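Local coordinates for protein K5 lyase (Enterobacteria phage k1-5, PDB 2X3H) that probably cleaves the K5 capsular polysaccharide, a glycosaminoglycan-type chain, by a lyase reaction and is built like a viral tail spike, at residues I376-G381 and N385-K390; G119-R124 and N129-N134. All blocks are in the same frame, centred on the assembly; numbering follows the deposited sequence.

Contact 1 (I376-G381 and N385-K390); sequences ITFESG and NFVEVK
An apolar contact across the interior of the parallel beta-helix that forms the body of this tail spike brings Ile376 and Phe378 against Val387, Val389 and Asn385, between strands on two different faces of the coil. Strand 376-378 pairs in parallel with strands 349-355 and 405-406, whereas strand 386-389 runs between 363-369 and 419-422. The short segments are nearly antiparallel, at 171°, yet their axes come no closer than 10.1 Å, too far for backbone pairing, so side chains alone bridge the interior. Alternation along the strand sends Ile376 and Phe378 inward from one wall; Val387 and Val389, with Asn385 just ahead of their strand, point in from the other.

Phe378 has the most surface buried by the contact. The Phe378 and Val387 side chains run past each other in opposite directions, with Phe378 CZ 4.2 Å from Val387 CG2, while Phe378 CE1 approaches Asn385 CB at 4.0 Å; both partners lie oblique to the ring. Within its own strand, Ile376 CG2 sits 3.6 Å above one face of that ring, displaced from the ring centre. Phe355 and Val420 line the same interior from the neighbouring strands, continuing the apolar core from one coil to the next. On the outer side of strand 386-389, Phe386 packs against Lys390 of the second subunit, so this strand serves both the core and the trimer interface.

Ile376 and Val387 reach toward each other tip to tip. The extended end of the isoleucine (chi2 158°) carries CD1 across the interior toward both valines of the facing strand: it stands 4.1 Å from Val389 CG2, and at only 3.5 Å from Val387 CG1 it is closer than two methyl groups normally pack.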
# COMPACT_ATOMS: atom_id res chain seq x y z
N ILE A 376 16.03 9.94 -10.52
CA ILE A 376 14.91 10.89 -10.64
C ILE A 376 15.15 11.89 -11.76
O ILE A 376 16.27 12.38 -11.92
CB ILE A 376 14.70 11.67 -9.31
CG1 ILE A 376 14.42 10.71 -8.17
CG2 ILE A 376 13.53 12.65 -9.41
CD1 ILE A 376 14.72 11.29 -6.78
N THR A 377 14.10 12.20 -12.54
CA THR A 377 14.17 13.30 -13.51
C THR A 377 13.07 14.31 -13.22
O THR A 377 11.88 13.97 -13.27
CB THR A 377 14.03 12.80 -14.97
OG1 THR A 377 15.15 11.96 -15.31
CG2 THR A 377 13.96 13.99 -15.92
N PHE A 378 13.48 15.54 -12.92
CA PHE A 378 12.57 16.67 -12.75
C PHE A 378 12.76 17.53 -13.99
O PHE A 378 13.84 18.13 -14.17
CB PHE A 378 12.95 17.53 -11.54
CG PHE A 378 12.77 16.85 -10.20
CD1 PHE A 378 11.52 16.37 -9.81
CD2 PHE A 378 13.83 16.76 -9.32
CE1 PHE A 378 11.34 15.78 -8.57
CE2 PHE A 378 13.66 16.17 -8.07
CZ PHE A 378 12.42 15.68 -7.70
N GLU A 379 11.76 17.61 -14.86
CA GLU A 379 11.91 18.44 -16.06
C GLU A 379 11.77 19.92 -15.70
O GLU A 379 11.31 20.27 -14.61
CB GLU A 379 10.95 18.00 -17.18
CG GLU A 379 11.20 16.55 -17.58
CD GLU A 379 10.56 16.11 -18.89
OE1 GLU A 379 9.73 16.85 -19.47
OE2 GLU A 379 10.88 14.97 -19.31
N SER A 380 12.20 20.80 -16.60
CA SER A 380 12.47 22.17 -16.18
C SER A 380 11.27 22.96 -15.63
O SER A 380 11.46 23.87 -14.82
CB SER A 380 13.21 22.94 -17.28
OG SER A 380 12.32 23.37 -18.26
N GLY A 381 10.06 22.61 -16.04
CA GLY A 381 8.87 23.34 -15.56
C GLY A 381 8.20 22.69 -14.36
O GLY A 381 7.16 23.16 -13.90
N ASN A 385 7.18 18.72 -6.43
CA ASN A 385 7.17 17.25 -6.39
C ASN A 385 8.10 16.72 -5.30
O ASN A 385 9.24 17.16 -5.21
CB ASN A 385 7.57 16.67 -7.76
CG ASN A 385 6.73 17.24 -8.88
OD1 ASN A 385 7.22 18.04 -9.71
ND2 ASN A 385 5.46 16.85 -8.93
N PHE A 386 7.59 15.80 -4.48
CA PHE A 386 8.34 15.25 -3.34
C PHE A 386 8.60 13.78 -3.59
O PHE A 386 7.64 13.01 -3.79
CB PHE A 386 7.55 15.46 -2.05
CG PHE A 386 8.15 14.82 -0.83
CD1 PHE A 386 9.53 14.85 -0.61
CD2 PHE A 386 7.33 14.22 0.11
CE1 PHE A 386 10.07 14.25 0.54
CE2 PHE A 386 7.86 13.64 1.26
CZ PHE A 386 9.24 13.65 1.46
N VAL A 387 9.88 13.40 -3.63
CA VAL A 387 10.26 12.01 -3.86
C VAL A 387 10.93 11.47 -2.60
O VAL A 387 11.90 12.07 -2.11
CB VAL A 387 11.23 11.84 -5.07
CG1 VAL A 387 11.76 10.42 -5.13
CG2 VAL A 387 10.52 12.21 -6.37
N GLU A 388 10.41 10.37 -2.08
CA GLU A 388 11.08 9.64 -1.01
C GLU A 388 11.73 8.39 -1.57
O GLU A 388 11.04 7.48 -2.01
CB GLU A 388 10.10 9.24 0.10
CG GLU A 388 9.58 10.42 0.87
CD GLU A 388 9.04 9.98 2.21
OE1 GLU A 388 7.90 9.46 2.25
OE2 GLU A 388 9.77 10.14 3.21
N VAL A 389 13.06 8.40 -1.59
CA VAL A 389 13.85 7.24 -1.97
C VAL A 389 13.92 6.36 -0.73
O VAL A 389 14.76 6.59 0.15
CB VAL A 389 15.24 7.67 -2.48
CG1 VAL A 389 16.10 6.45 -2.84
CG2 VAL A 389 15.10 8.60 -3.68
N LYS A 390 13.03 5.37 -0.64
CA LYS A 390 12.85 4.60 0.60
C LYS A 390 13.98 3.61 0.85
O LYS A 390 14.29 3.30 2.00
CB LYS A 390 11.50 3.89 0.62
CG LYS A 390 10.29 4.83 0.58
CD LYS A 390 9.78 5.20 1.96
CE LYS A 390 10.68 6.20 2.63
NZ LYS A 390 11.68 5.54 3.53

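Contact 2 (G119-R124 and N129-N134); sequences GVLSHR and NYLVFN
Tyr130 and His123 lie against each other in an offset stack, their centroids 4.2 Å apart and their planes tilted by 16°. The two side chains run in opposite directions, which sets each CB over the other's ring: His123 CB is 3.7 Å from the tyrosine centroid, and Tyr130 CB rests almost exactly on the normal of the imidazole in a second CH-pi contact. The two rings come closest at 3.3 Å, His123 CD2 to Tyr130 CD1. Across the tyrosine ring, on the face turned from the histidine, lies CG of the adjacent Leu131.

With CG anti to the backbone N (chi1 -169°), the phenol is carried back to strand 119-123, where Tyr130 OH comes 3.4 Å from Leu121 CB. The hydroxyl finds its hydrogen-bond partner beyond the contact in Ser103 OG, which ties the ring to strand 99-103. Beside the stack, the leucines cross at about a right angle, Leu121 CD1 meeting Leu131 CD1 at 3.7 Å.

This leucine and ring packing fills the inside of a bend between consecutive strands, 119-123 and 131-134, that belong to different parallel sheets, as in the coils of a right-handed parallel beta-helix.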
# COMPACT_ATOMS: atom_id res chain seq x y z
N GLY A 119 -15.97 -22.31 -25.79
CA GLY A 119 -16.36 -21.61 -27.01
C GLY A 119 -15.28 -20.64 -27.48
O GLY A 119 -14.63 -19.96 -26.66
N VAL A 120 -15.06 -20.61 -28.79
CA VAL A 120 -14.16 -19.64 -29.41
C VAL A 120 -14.92 -18.87 -30.48
O VAL A 120 -15.48 -19.48 -31.39
CB VAL A 120 -12.96 -20.34 -30.09
CG1 VAL A 120 -12.03 -19.29 -30.74
CG2 VAL A 120 -12.22 -21.22 -29.09
N LEU A 121 -14.97 -17.55 -30.35
CA LEU A 121 -15.55 -16.72 -31.39
C LEU A 121 -14.44 -16.28 -32.32
O LEU A 121 -13.58 -15.48 -31.95
CB LEU A 121 -16.27 -15.51 -30.80
CG LEU A 121 -17.53 -15.85 -30.00
CD1 LEU A 121 -18.16 -14.60 -29.39
CD2 LEU A 121 -18.54 -16.57 -30.89
N SER A 122 -14.42 -16.84 -33.53
CA SER A 122 -13.32 -16.59 -34.46
C SER A 122 -13.72 -15.64 -35.58
O SER A 122 -14.53 -15.99 -36.45
CB SER A 122 -12.82 -17.91 -35.04
OG SER A 122 -11.79 -17.69 -35.98
N HIS A 123 -13.15 -14.44 -35.55
CA HIS A 123 -13.49 -13.40 -36.52
C HIS A 123 -13.19 -13.87 -37.94
O HIS A 123 -12.05 -14.22 -38.27
CB HIS A 123 -12.75 -12.10 -36.20
CG HIS A 123 -13.36 -10.87 -36.81
ND1 HIS A 123 -12.68 -9.68 -36.91
CD2 HIS A 123 -14.58 -10.65 -37.36
CE1 HIS A 123 -13.45 -8.77 -37.48
NE2 HIS A 123 -14.61 -9.34 -37.76
N ARG A 124 -14.22 -13.86 -38.78
CA ARG A 124 -14.16 -14.37 -40.15
C ARG A 124 -13.65 -13.32 -41.14
O ARG A 124 -13.14 -13.67 -42.21
CB ARG A 124 -15.56 -14.86 -40.55
CG ARG A 124 -15.64 -15.65 -41.84
CD ARG A 124 -17.09 -15.96 -42.16
NE ARG A 124 -17.23 -16.70 -43.42
CZ ARG A 124 -17.07 -18.01 -43.53
NH1 ARG A 124 -16.75 -18.73 -42.46
NH2 ARG A 124 -17.22 -18.61 -44.70
N ASN A 129 -14.07 -3.97 -37.06
CA ASN A 129 -14.51 -4.39 -35.72
C ASN A 129 -15.22 -5.74 -35.74
O ASN A 129 -15.83 -6.12 -36.75
CB ASN A 129 -15.44 -3.33 -35.10
CG ASN A 129 -14.76 -1.98 -34.92
OD1 ASN A 129 -13.53 -1.90 -34.79
ND2 ASN A 129 -15.56 -0.90 -34.90
N TYR A 130 -15.12 -6.46 -34.62
CA TYR A 130 -15.77 -7.76 -34.50
C TYR A 130 -17.11 -7.62 -33.80
O TYR A 130 -18.14 -7.48 -34.47
CB TYR A 130 -14.83 -8.75 -33.80
CG TYR A 130 -15.25 -10.21 -33.84
CD1 TYR A 130 -16.36 -10.64 -34.58
CD2 TYR A 130 -14.51 -11.17 -33.15
CE1 TYR A 130 -16.72 -11.99 -34.61
CE2 TYR A 130 -14.86 -12.51 -33.18
CZ TYR A 130 -15.96 -12.91 -33.91
OH TYR A 130 -16.30 -14.25 -33.93
N LEU A 131 -17.11 -7.64 -32.46
CA LEU A 131 -18.34 -7.61 -31.68
C LEU A 131 -18.57 -6.20 -31.17
O LEU A 131 -17.70 -5.62 -30.52
CB LEU A 131 -18.26 -8.61 -30.52
CG LEU A 131 -17.99 -10.07 -30.90
CD1 LEU A 131 -17.84 -10.96 -29.66
CD2 LEU A 131 -19.09 -10.60 -31.82
N VAL A 132 -19.73 -5.63 -31.48
CA VAL A 132 -20.06 -4.29 -31.01
C VAL A 132 -21.38 -4.29 -30.26
O VAL A 132 -22.44 -4.60 -30.82
CB VAL A 132 -20.11 -3.26 -32.17
CG1 VAL A 132 -20.48 -1.89 -31.63
CG2 VAL A 132 -18.78 -3.21 -32.90
N PHE A 133 -21.31 -3.97 -28.97
CA PHE A 133 -22.50 -3.91 -28.13
C PHE A 133 -22.87 -2.46 -27.89
O PHE A 133 -22.09 -1.70 -27.31
CB PHE A 133 -22.28 -4.67 -26.82
CG PHE A 133 -21.99 -6.13 -27.03
CD1 PHE A 133 -23.03 -7.03 -27.30
CD2 PHE A 133 -20.69 -6.59 -27.05
CE1 PHE A 133 -22.76 -8.37 -27.53
CE2 PHE A 133 -20.41 -7.94 -27.27
CZ PHE A 133 -21.44 -8.83 -27.52
N ASN A 134 -24.05 -2.07 -28.36
CA ASN A 134 -24.44 -0.67 -28.32
C ASN A 134 -25.34 -0.38 -27.13
O ASN A 134 -26.48 -0.82 -27.08
CB ASN A 134 -25.13 -0.25 -29.63
CG ASN A 134 -24.15 -0.10 -30.79
OD1 ASN A 134 -23.20 0.68 -30.72
ND2 ASN A 134 -24.40 -0.83 -31.87

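How the contacts relate
Contact 2 comes first along the chain and is complete before contact 1 begins. Their centres are 45 Å apart, with nearest atoms about 33 Å apart, and they do not touch. Contact 2 belongs to the early coils of the beta-helix, contact 1 to its late coils. Strands 119-123 and 386-389 are linked through a long succession of parallel strand pairings, while their partners 131-134 and 376-378 lie in two separate parallel sheets. Both contacts thus join different walls of the coil, at well-separated levels of one elongated domain. The trimer meets them differently: two residues of contact 1, Phe386 and Lys390, each pack on a different neighbouring subunit, whereas contact 2 has no partner on another chain.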